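Local coordinates for protein amorpha-4,11-diene synthase (Artemisia annua, PDB 4GAX) that acts as a sesquiterpene synthase, a lyase that probably cyclises farnesyl diphosphate with loss of diphosphate, here in a mutant form of alpha-bisabolol synthase, at residues 446-451 / 520-525; 421-426 / 439-444; 159-164 / 204-209. One frame throughout, in Å; residues are numbered along the deposited sequence.

Contact 1 (446-451 / 520-525); sequences PPLLRY and PLLVAV
Leu-448 and Leu-449, in the first turn of helix 447-461, meet Leu-522 and Val-525, which sit one turn apart on helix 519-535. The two segments run nearly the same way, 21° between their directions, and their axes come no nearer than 12.5 Å, so leucine and valine side chains have to bridge the gap. Starting at the N-cap, Pro-446 brings the chain into the helix. Leu-448 then does most of the reaching: its CG stands anti to the backbone N (chi1 173°), and the branch that arrives is CD2. That one methyl lies 3.8 Å from Val-525 CG1 and 4.0 Å from Leu-522 CD1, touching both residues of the opposing turn. Leu-449 follows with a looser approach, its CD2 at 4.4 Å from the same Val-525 CG1. No hydrogen bond crosses here; the contact is purely apolar, buried within the all-helical terpene synthase fold. Around it, Trp-441 of helix 436-443 packs against Pro-446, Leu-448 and Leu-449, and Tyr-451 turns to helix 489-513. Helix 419-429 lies along another flank, where Thr-423 meets both Leu-449 and Val-525.

Contact 2 (421-426 / 439-444); sequences LLTTTC and FEWAVS
Thr-424 and Ala-442 bring their CA atoms to 7.4 Å, the closest CA pair across two helical segments that run antiparallel at 174° with axes 11.0 Å apart. They form an alpha-helical hairpin: helix 419-429 and helix 436-443 follow each other in the chain, joined by a short connection, within the helical metal-binding domain of the synthase. Thr-424 carries the middle of the interface with its methyl. CG2 rests 4.0 Å from Ala-442 CB and equally far from Phe-439 CE1, so it lies against two residues of the facing helix, and the Thr-424 side chain crosses that of Phe-439 at about a right angle. The torsion explains the choice of branch: OG1 sits between the backbone N and the carbonyl carbon (chi1 58°), where it hydrogen-bonds to Asn-420 O, leaving the methyl to meet the partner helix. Thr-423 also bonds its OG1 one turn back, to Ala-419 O, but with chi1 -63°, which turns its CG2 anti to the backbone N. Phe-439 also pairs edge-to-face with Tyr-427. On the other flank of helix 419-429, Thr-425 packs against Leu-305 and Val-308 of helix 299-322. Beside the central trio, the Thr-423 methyl CG2 comes up to the edge of the Trp-441 indole, close to the ring plane, 4.4 Å from CZ3.

Contact 3 (159-164 / 204-209); sequences GLLELY and TEIQRA
In the helical N-terminal domain, whose family belongs with the six-hairpin alpha/alpha folds, helix 157-167 and helix 200-211 run nearly parallel and pack through Leu-161, Tyr-164, Ile-206 and Ala-209. Helix 175-194 comes between them in sequence. The short axes are 11.2 Å apart and cross at 15°. Leu-161 divides its two methyls: CD1 goes to Ile-206 CG1 at 4.1 Å, while CD2 goes to Ala-209 CB at 3.8 Å. One turn on, Tyr-164 swings its ring out with CG anti to the backbone N (chi1 167°), and this carries the phenol across to the second helix. There OH donates a hydrogen bond to Ala-209 O at 2.7 Å, the donor tilted 34° from the carbonyl plane. That oxygen lies at the ring edge, near its plane, and CE2 packs against Ala-209 CB at 4.0 Å. The Tyr-164 side chain also touches Thr-184 and Leu-188 of helix 175-194. A phenylalanine here lacks the hydroxyl, so Ala-209 O would probably lose this donor and the two helices the one hydrogen bond between these segments. Within 204-209, a salt bridge joins neighbouring turns: Arg-208, which also pairs with Glu-222, sets NH1 2.9 Å from Glu-205 OE2, on its syn side but tilted out of the carboxylate plane, while OE2 lies near the plane of the guanidinium.

How the contacts relate
Contacts 1 and 2 belong to one packed unit, their centres 9 Å apart. Helix 436-443 is followed, after a short turn, by helix 447-461, and Thr-423 of contact 2 is shared ground: its OG1 lies 3.4 Å from Leu-449 CD2, and its CG2 3.8 Å from Val-525 CG2. Contact 3 stands apart, in the N-terminal domain, with nearest atoms about 17 Å from contact 1 and about 23 Å from contact 2, across the chain's centre from the latter. As in other class I terpene synthases, the aspartate-rich motif probably lies near the C-terminal end of helix 299-322, which flanks contact 2, and the second metal-binding motif probably begins at the end of helix 447-461, which starts in contact 1.

Contact 1 (446-451 / 520-525)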
loop_
_atom_site.group_PDB
_atom_site.type_symbol
_atom_site.label_atom_id
_atom_site.label_comp_id
_atom_site.label_asym_id
_atom_site.label_seq_id
_atom_site.Cartn_x
_atom_site.Cartn_y
_atom_site.Cartn_z
ATOM N N PRO A 446 -12.128 -10.130 9.831
ATOM C CA PRO A 446 -10.828 -10.326 10.482
ATOM C C PRO A 446 -10.325 -9.018 11.068
ATOM O O PRO A 446 -10.580 -7.958 10.487
ATOM C CB PRO A 446 -9.924 -10.759 9.323
ATOM C CG PRO A 446 -10.524 -10.066 8.113
ATOM C CD PRO A 446 -12.019 -10.121 8.360
ATOM N N PRO A 447 -9.626 -9.080 12.213
ATOM C CA PRO A 447 -9.093 -7.867 12.847
ATOM C C PRO A 447 -8.274 -6.975 11.898
ATOM O O PRO A 447 -8.312 -5.745 12.019
ATOM C CB PRO A 447 -8.208 -8.428 13.960
ATOM C CG PRO A 447 -8.915 -9.694 14.361
ATOM C CD PRO A 447 -9.481 -10.268 13.079
ATOM N N LEU A 448 -7.531 -7.580 10.977
ATOM C CA LEU A 448 -6.674 -6.803 10.085
ATOM C C LEU A 448 -7.482 -5.786 9.255
ATOM O O LEU A 448 -7.055 -4.644 9.084
ATOM C CB LEU A 448 -5.874 -7.724 9.171
ATOM C CG LEU A 448 -5.032 -7.090 8.057
ATOM C CD1 LEU A 448 -3.957 -6.172 8.631
ATOM C CD2 LEU A 448 -4.393 -8.168 7.202
ATOM N N LEU A 449 -8.647 -6.192 8.760
ATOM C CA LEU A 449 -9.471 -5.289 7.957
ATOM C C LEU A 449 -10.157 -4.253 8.842
ATOM O O LEU A 449 -10.331 -3.101 8.445
ATOM C CB LEU A 449 -10.494 -6.065 7.124
ATOM C CG LEU A 449 -9.868 -7.004 6.084
ATOM C CD1 LEU A 449 -10.955 -7.706 5.244
ATOM C CD2 LEU A 449 -8.899 -6.260 5.194
ATOM N N ARG A 450 -10.549 -4.664 10.045
ATOM C CA ARG A 450 -11.114 -3.732 11.017
ATOM C C ARG A 450 -10.099 -2.655 11.365
ATOM O O ARG A 450 -10.448 -1.471 11.480
ATOM C CB ARG A 450 -11.517 -4.461 12.303
ATOM C CG ARG A 450 -12.340 -3.601 13.267
ATOM C CD ARG A 450 -12.357 -4.196 14.665
ATOM N NE ARG A 450 -12.443 -5.658 14.631
ATOM C CZ ARG A 450 -11.760 -6.473 15.435
ATOM N NH1 ARG A 450 -10.930 -5.975 16.345
ATOM N NH2 ARG A 450 -11.907 -7.789 15.327
ATOM N N TYR A 451 -8.847 -3.071 11.556
ATOM C CA TYR A 451 -7.784 -2.141 11.914
ATOM C C TYR A 451 -7.520 -1.154 10.769
ATOM O O TYR A 451 -7.374 0.050 10.998
ATOM C CB TYR A 451 -6.498 -2.896 12.280
ATOM C CG TYR A 451 -6.518 -3.560 13.653
ATOM C CD1 TYR A 451 -7.141 -2.952 14.738
ATOM C CD2 TYR A 451 -5.927 -4.802 13.852
ATOM C CE1 TYR A 451 -7.152 -3.555 15.995
ATOM C CE2 TYR A 451 -5.940 -5.421 15.102
ATOM C CZ TYR A 451 -6.544 -4.792 16.165
ATOM O OH TYR A 451 -6.545 -5.405 17.400
ATOM N N PRO A 520 0.634 -13.528 -1.599
ATOM C CA PRO A 520 0.643 -12.361 -2.492
ATOM C C PRO A 520 -0.570 -11.467 -2.273
ATOM O O PRO A 520 -0.497 -10.265 -2.574
ATOM C CB PRO A 520 0.622 -12.980 -3.900
ATOM C CG PRO A 520 1.178 -14.361 -3.713
ATOM C CD PRO A 520 0.692 -14.800 -2.352
ATOM N N LEU A 521 -1.654 -12.031 -1.745
ATOM C CA LEU A 521 -2.837 -11.224 -1.424
ATOM C C LEU A 521 -2.642 -10.492 -0.101
ATOM O O LEU A 521 -3.135 -9.361 0.091
ATOM C CB LEU A 521 -4.081 -12.118 -1.349
ATOM C CG LEU A 521 -4.611 -12.608 -2.698
ATOM C CD1 LEU A 521 -5.708 -13.642 -2.477
ATOM C CD2 LEU A 521 -5.143 -11.422 -3.507
ATOM N N LEU A 522 -1.914 -11.128 0.819
ATOM C CA LEU A 522 -1.642 -10.502 2.113
ATOM C C LEU A 522 -0.747 -9.295 1.867
ATOM O O LEU A 522 -0.945 -8.225 2.478
ATOM C CB LEU A 522 -0.976 -11.500 3.068
ATOM C CG LEU A 522 -0.607 -10.924 4.436
ATOM C CD1 LEU A 522 -1.848 -10.385 5.117
ATOM C CD2 LEU A 522 0.072 -11.977 5.317
ATOM N N VAL A 523 0.218 -9.462 0.956
ATOM C CA VAL A 523 1.146 -8.391 0.596
ATOM C C VAL A 523 0.340 -7.236 0.001
ATOM O O VAL A 523 0.590 -6.072 0.320
ATOM C CB VAL A 523 2.241 -8.883 -0.393
ATOM C CG1 VAL A 523 2.996 -7.704 -1.046
ATOM C CG2 VAL A 523 3.219 -9.839 0.320
ATOM N N ALA A 524 -0.646 -7.564 -0.837
ATOM C CA ALA A 524 -1.520 -6.543 -1.425
ATOM C C ALA A 524 -2.266 -5.791 -0.337
ATOM O O ALA A 524 -2.367 -4.573 -0.386
ATOM C CB ALA A 524 -2.531 -7.181 -2.399
ATOM N N VAL A 525 -2.813 -6.528 0.631
ATOM C CA VAL A 525 -3.528 -5.903 1.730
ATOM C C VAL A 525 -2.605 -4.953 2.495
ATOM O O VAL A 525 -2.989 -3.825 2.779
ATOM C CB VAL A 525 -4.136 -6.935 2.713
ATOM C CG1 VAL A 525 -4.660 -6.222 3.977
ATOM C CG2 VAL A 525 -5.276 -7.735 2.032
#

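Contact 2 (421-426 / 439-444)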
loop_
_atom_site.group_PDB
_atom_site.type_symbol
_atom_site.label_atom_id
_atom_site.label_comp_id
_atom_site.label_asym_id
_atom_site.label_seq_id
_atom_site.Cartn_x
_atom_site.Cartn_y
_atom_site.Cartn_z
ATOM N N LEU A 421 -14.040 -4.086 0.414
ATOM C CA LEU A 421 -14.251 -4.039 -1.033
ATOM C C LEU A 421 -12.930 -4.043 -1.809
ATOM O O LEU A 421 -12.745 -4.845 -2.738
ATOM C CB LEU A 421 -15.117 -2.832 -1.411
ATOM C CG LEU A 421 -15.366 -2.622 -2.910
ATOM C CD1 LEU A 421 -15.997 -3.860 -3.516
ATOM C CD2 LEU A 421 -16.264 -1.418 -3.146
ATOM N N LEU A 422 -12.004 -3.169 -1.417
ATOM C CA LEU A 422 -10.696 -3.118 -2.060
ATOM C C LEU A 422 -9.956 -4.441 -1.931
ATOM O O LEU A 422 -9.290 -4.870 -2.876
ATOM C CB LEU A 422 -9.839 -1.981 -1.491
ATOM C CG LEU A 422 -10.407 -0.573 -1.712
ATOM C CD1 LEU A 422 -9.445 0.482 -1.181
ATOM C CD2 LEU A 422 -10.727 -0.328 -3.188
ATOM N N THR A 423 -10.058 -5.081 -0.769
ATOM C CA THR A 423 -9.397 -6.373 -0.565
ATOM C C THR A 423 -9.963 -7.443 -1.502
ATOM O O THR A 423 -9.227 -8.143 -2.203
ATOM C CB THR A 423 -9.562 -6.879 0.888
ATOM O OG1 THR A 423 -8.933 -5.966 1.794
ATOM C CG2 THR A 423 -8.939 -8.268 1.056
ATOM N N THR A 424 -11.279 -7.568 -1.524
ATOM C CA THR A 424 -11.882 -8.574 -2.376
ATOM C C THR A 424 -11.800 -8.207 -3.865
ATOM O O THR A 424 -11.882 -9.097 -4.726
ATOM C CB THR A 424 -13.324 -8.894 -1.950
ATOM O OG1 THR A 424 -14.103 -7.694 -1.972
ATOM C CG2 THR A 424 -13.330 -9.482 -0.524
ATOM N N THR A 425 -11.648 -6.919 -4.173
ATOM C CA THR A 425 -11.435 -6.530 -5.574
ATOM C C THR A 425 -10.071 -7.053 -6.009
ATOM O O THR A 425 -9.882 -7.468 -7.172
ATOM C CB THR A 425 -11.497 -5.010 -5.791
ATOM O OG1 THR A 425 -12.809 -4.525 -5.472
ATOM C CG2 THR A 425 -11.188 -4.664 -7.251
ATOM N N CYS A 426 -9.113 -7.046 -5.080
ATOM C CA CYS A 426 -7.812 -7.683 -5.349
ATOM C C CYS A 426 -7.954 -9.190 -5.542
ATOM O O CYS A 426 -7.236 -9.787 -6.359
ATOM C CB CYS A 426 -6.807 -7.412 -4.227
ATOM S SG CYS A 426 -6.169 -5.710 -4.253
ATOM N N PHE A 439 -11.580 -16.213 0.898
ATOM C CA PHE A 439 -12.879 -15.556 1.007
ATOM C C PHE A 439 -13.522 -15.776 2.362
ATOM O O PHE A 439 -14.166 -14.872 2.896
ATOM C CB PHE A 439 -13.823 -15.998 -0.110
ATOM C CG PHE A 439 -13.821 -15.072 -1.289
ATOM C CD1 PHE A 439 -14.380 -13.808 -1.183
ATOM C CD2 PHE A 439 -13.259 -15.458 -2.493
ATOM C CE1 PHE A 439 -14.382 -12.941 -2.266
ATOM C CE2 PHE A 439 -13.264 -14.606 -3.573
ATOM C CZ PHE A 439 -13.829 -13.343 -3.459
ATOM N N GLU A 440 -13.363 -16.977 2.913
ATOM C CA GLU A 440 -13.819 -17.236 4.272
ATOM C C GLU A 440 -13.157 -16.241 5.224
ATOM O O GLU A 440 -13.813 -15.664 6.100
ATOM C CB GLU A 440 -13.495 -18.673 4.690
ATOM C CG GLU A 440 -14.277 -19.736 3.938
ATOM C CD GLU A 440 -13.763 -21.142 4.217
ATOM O OE1 GLU A 440 -12.756 -21.276 4.953
ATOM O OE2 GLU A 440 -14.363 -22.112 3.700
ATOM N N TRP A 441 -11.857 -16.043 5.056
ATOM C CA TRP A 441 -11.141 -15.052 5.852
ATOM C C TRP A 441 -11.794 -13.675 5.710
ATOM O O TRP A 441 -12.158 -13.038 6.704
ATOM C CB TRP A 441 -9.672 -14.974 5.426
ATOM C CG TRP A 441 -8.906 -13.996 6.246
ATOM C CD1 TRP A 441 -8.445 -14.177 7.523
ATOM C CD2 TRP A 441 -8.514 -12.680 5.861
ATOM N NE1 TRP A 441 -7.793 -13.050 7.953
ATOM C CE2 TRP A 441 -7.814 -12.116 6.949
ATOM C CE3 TRP A 441 -8.684 -11.919 4.698
ATOM C CZ2 TRP A 441 -7.289 -10.829 6.908
ATOM C CZ3 TRP A 441 -8.156 -10.643 4.656
ATOM C CH2 TRP A 441 -7.467 -10.110 5.753
ATOM N N ALA A 442 -11.955 -13.245 4.462
ATOM C CA ALA A 442 -12.597 -11.971 4.129
ATOM C C ALA A 442 -13.955 -11.772 4.793
ATOM O O ALA A 442 -14.254 -10.680 5.283
ATOM C CB ALA A 442 -12.729 -11.824 2.612
ATOM N N VAL A 443 -14.781 -12.815 4.816
ATOM C CA VAL A 443 -16.121 -12.677 5.392
ATOM C C VAL A 443 -16.117 -12.812 6.915
ATOM O O VAL A 443 -17.088 -12.457 7.572
ATOM C CB VAL A 443 -17.148 -13.667 4.771
ATOM C CG1 VAL A 443 -17.073 -13.645 3.243
ATOM C CG2 VAL A 443 -16.923 -15.073 5.288
ATOM N N SER A 444 -15.011 -13.294 7.469
ATOM C CA SER A 444 -14.887 -13.518 8.907
ATOM C C SER A 444 -14.861 -12.248 9.737
ATOM O O SER A 444 -14.813 -12.330 10.968
ATOM C CB SER A 444 -13.583 -14.268 9.210
ATOM O OG SER A 444 -13.587 -15.545 8.613
#

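Contact 3 (159-164 / 204-209)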
loop_
_atom_site.group_PDB
_atom_site.type_symbol
_atom_site.label_atom_id
_atom_site.label_comp_id
_atom_site.label_asym_id
_atom_site.label_seq_id
_atom_site.Cartn_x
_atom_site.Cartn_y
_atom_site.Cartn_z
ATOM N N GLY A 159 24.609 0.290 10.824
ATOM C CA GLY A 159 24.012 -0.584 11.811
ATOM C C GLY A 159 22.879 0.107 12.540
ATOM O O GLY A 159 21.860 -0.521 12.841
ATOM N N LEU A 160 23.064 1.393 12.840
ATOM C CA LEU A 160 22.056 2.166 13.564
ATOM C C LEU A 160 20.808 2.261 12.718
ATOM O O LEU A 160 19.689 2.101 13.208
ATOM C CB LEU A 160 22.548 3.582 13.846
ATOM C CG LEU A 160 23.158 3.869 15.207
ATOM C CD1 LEU A 160 23.519 5.352 15.315
ATOM C CD2 LEU A 160 22.188 3.456 16.288
ATOM N N LEU A 161 21.016 2.547 11.437
ATOM C CA LEU A 161 19.922 2.607 10.481
ATOM C C LEU A 161 19.206 1.278 10.327
ATOM O O LEU A 161 17.978 1.253 10.231
ATOM C CB LEU A 161 20.430 3.077 9.116
ATOM C CG LEU A 161 20.217 4.541 8.760
ATOM C CD1 LEU A 161 20.824 4.797 7.386
ATOM C CD2 LEU A 161 18.720 4.866 8.775
ATOM N N GLU A 162 19.954 0.173 10.277
ATOM C CA GLU A 162 19.317 -1.139 10.157
ATOM C C GLU A 162 18.441 -1.425 11.372
ATOM O O GLU A 162 17.373 -2.046 11.259
ATOM C CB GLU A 162 20.351 -2.268 9.989
ATOM C CG GLU A 162 21.050 -2.303 8.636
ATOM C CD GLU A 162 22.043 -3.468 8.510
ATOM O OE1 GLU A 162 22.378 -4.098 9.543
ATOM O OE2 GLU A 162 22.480 -3.759 7.372
ATOM N N LEU A 163 18.896 -0.985 12.540
ATOM C CA LEU A 163 18.139 -1.215 13.769
ATOM C C LEU A 163 16.870 -0.372 13.773
ATOM O O LEU A 163 15.783 -0.852 14.131
ATOM C CB LEU A 163 19.008 -0.884 14.992
ATOM C CG LEU A 163 18.292 -0.888 16.345
ATOM C CD1 LEU A 163 17.699 -2.267 16.682
ATOM C CD2 LEU A 163 19.284 -0.448 17.431
ATOM N N TYR A 164 17.006 0.884 13.362
ATOM C CA TYR A 164 15.858 1.769 13.254
ATOM C C TYR A 164 14.795 1.138 12.336
ATOM O O TYR A 164 13.615 1.053 12.693
ATOM C CB TYR A 164 16.291 3.140 12.742
ATOM C CG TYR A 164 15.136 4.022 12.313
ATOM C CD1 TYR A 164 14.428 4.784 13.239
ATOM C CD2 TYR A 164 14.755 4.094 10.974
ATOM C CE1 TYR A 164 13.341 5.602 12.827
ATOM C CE2 TYR A 164 13.681 4.901 10.559
ATOM C CZ TYR A 164 12.983 5.646 11.483
ATOM O OH TYR A 164 11.927 6.436 11.053
ATOM N N THR A 204 20.972 12.785 3.788
ATOM C CA THR A 204 19.696 12.663 3.102
ATOM C C THR A 204 19.074 11.287 3.310
ATOM O O THR A 204 17.879 11.175 3.579
ATOM C CB THR A 204 19.846 13.011 1.604
ATOM O OG1 THR A 204 20.082 14.417 1.493
ATOM C CG2 THR A 204 18.594 12.650 0.823
ATOM N N GLU A 205 19.880 10.240 3.190
ATOM C CA GLU A 205 19.373 8.888 3.369
ATOM C C GLU A 205 18.889 8.617 4.802
ATOM O O GLU A 205 17.852 7.964 5.000
ATOM C CB GLU A 205 20.422 7.860 2.952
ATOM C CG GLU A 205 19.922 6.425 2.970
ATOM C CD GLU A 205 18.899 6.135 1.873
ATOM O OE1 GLU A 205 18.675 6.992 0.984
ATOM O OE2 GLU A 205 18.328 5.028 1.900
ATOM N N ILE A 206 19.626 9.113 5.795
ATOM C CA ILE A 206 19.157 9.040 7.186
ATOM C C ILE A 206 17.852 9.841 7.363
ATOM O O ILE A 206 16.896 9.374 7.964
ATOM C CB ILE A 206 20.205 9.608 8.143
ATOM C CG1 ILE A 206 21.486 8.773 8.062
ATOM C CG2 ILE A 206 19.668 9.647 9.581
ATOM C CD1 ILE A 206 22.678 9.422 8.772
ATOM N N GLN A 207 17.809 11.056 6.841
ATOM C CA GLN A 207 16.638 11.899 7.067
ATOM C C GLN A 207 15.394 11.369 6.354
ATOM O O GLN A 207 14.286 11.502 6.871
ATOM C CB GLN A 207 16.929 13.357 6.712
ATOM C CG GLN A 207 16.869 14.317 7.920
ATOM C CD GLN A 207 15.635 14.107 8.840
ATOM O OE1 GLN A 207 14.505 13.869 8.376
ATOM N NE2 GLN A 207 15.861 14.212 10.156
ATOM N N ARG A 208 15.554 10.720 5.202
ATOM C CA ARG A 208 14.366 10.129 4.570
ATOM C C ARG A 208 13.819 8.993 5.433
ATOM O O ARG A 208 12.612 8.899 5.636
ATOM C CB ARG A 208 14.593 9.685 3.109
ATOM C CG ARG A 208 15.716 8.689 2.865
ATOM C CD ARG A 208 15.829 8.328 1.363
ATOM N NE ARG A 208 14.663 7.601 0.904
ATOM C CZ ARG A 208 14.610 6.285 0.698
ATOM N NH1 ARG A 208 15.677 5.508 0.865
ATOM N NH2 ARG A 208 13.472 5.743 0.310
ATOM N N ALA A 209 14.712 8.160 5.968
ATOM C CA ALA A 209 14.304 7.075 6.855
ATOM C C ALA A 209 13.576 7.605 8.094
ATOM O O ALA A 209 12.542 7.059 8.506
ATOM C CB ALA A 209 15.517 6.237 7.259
#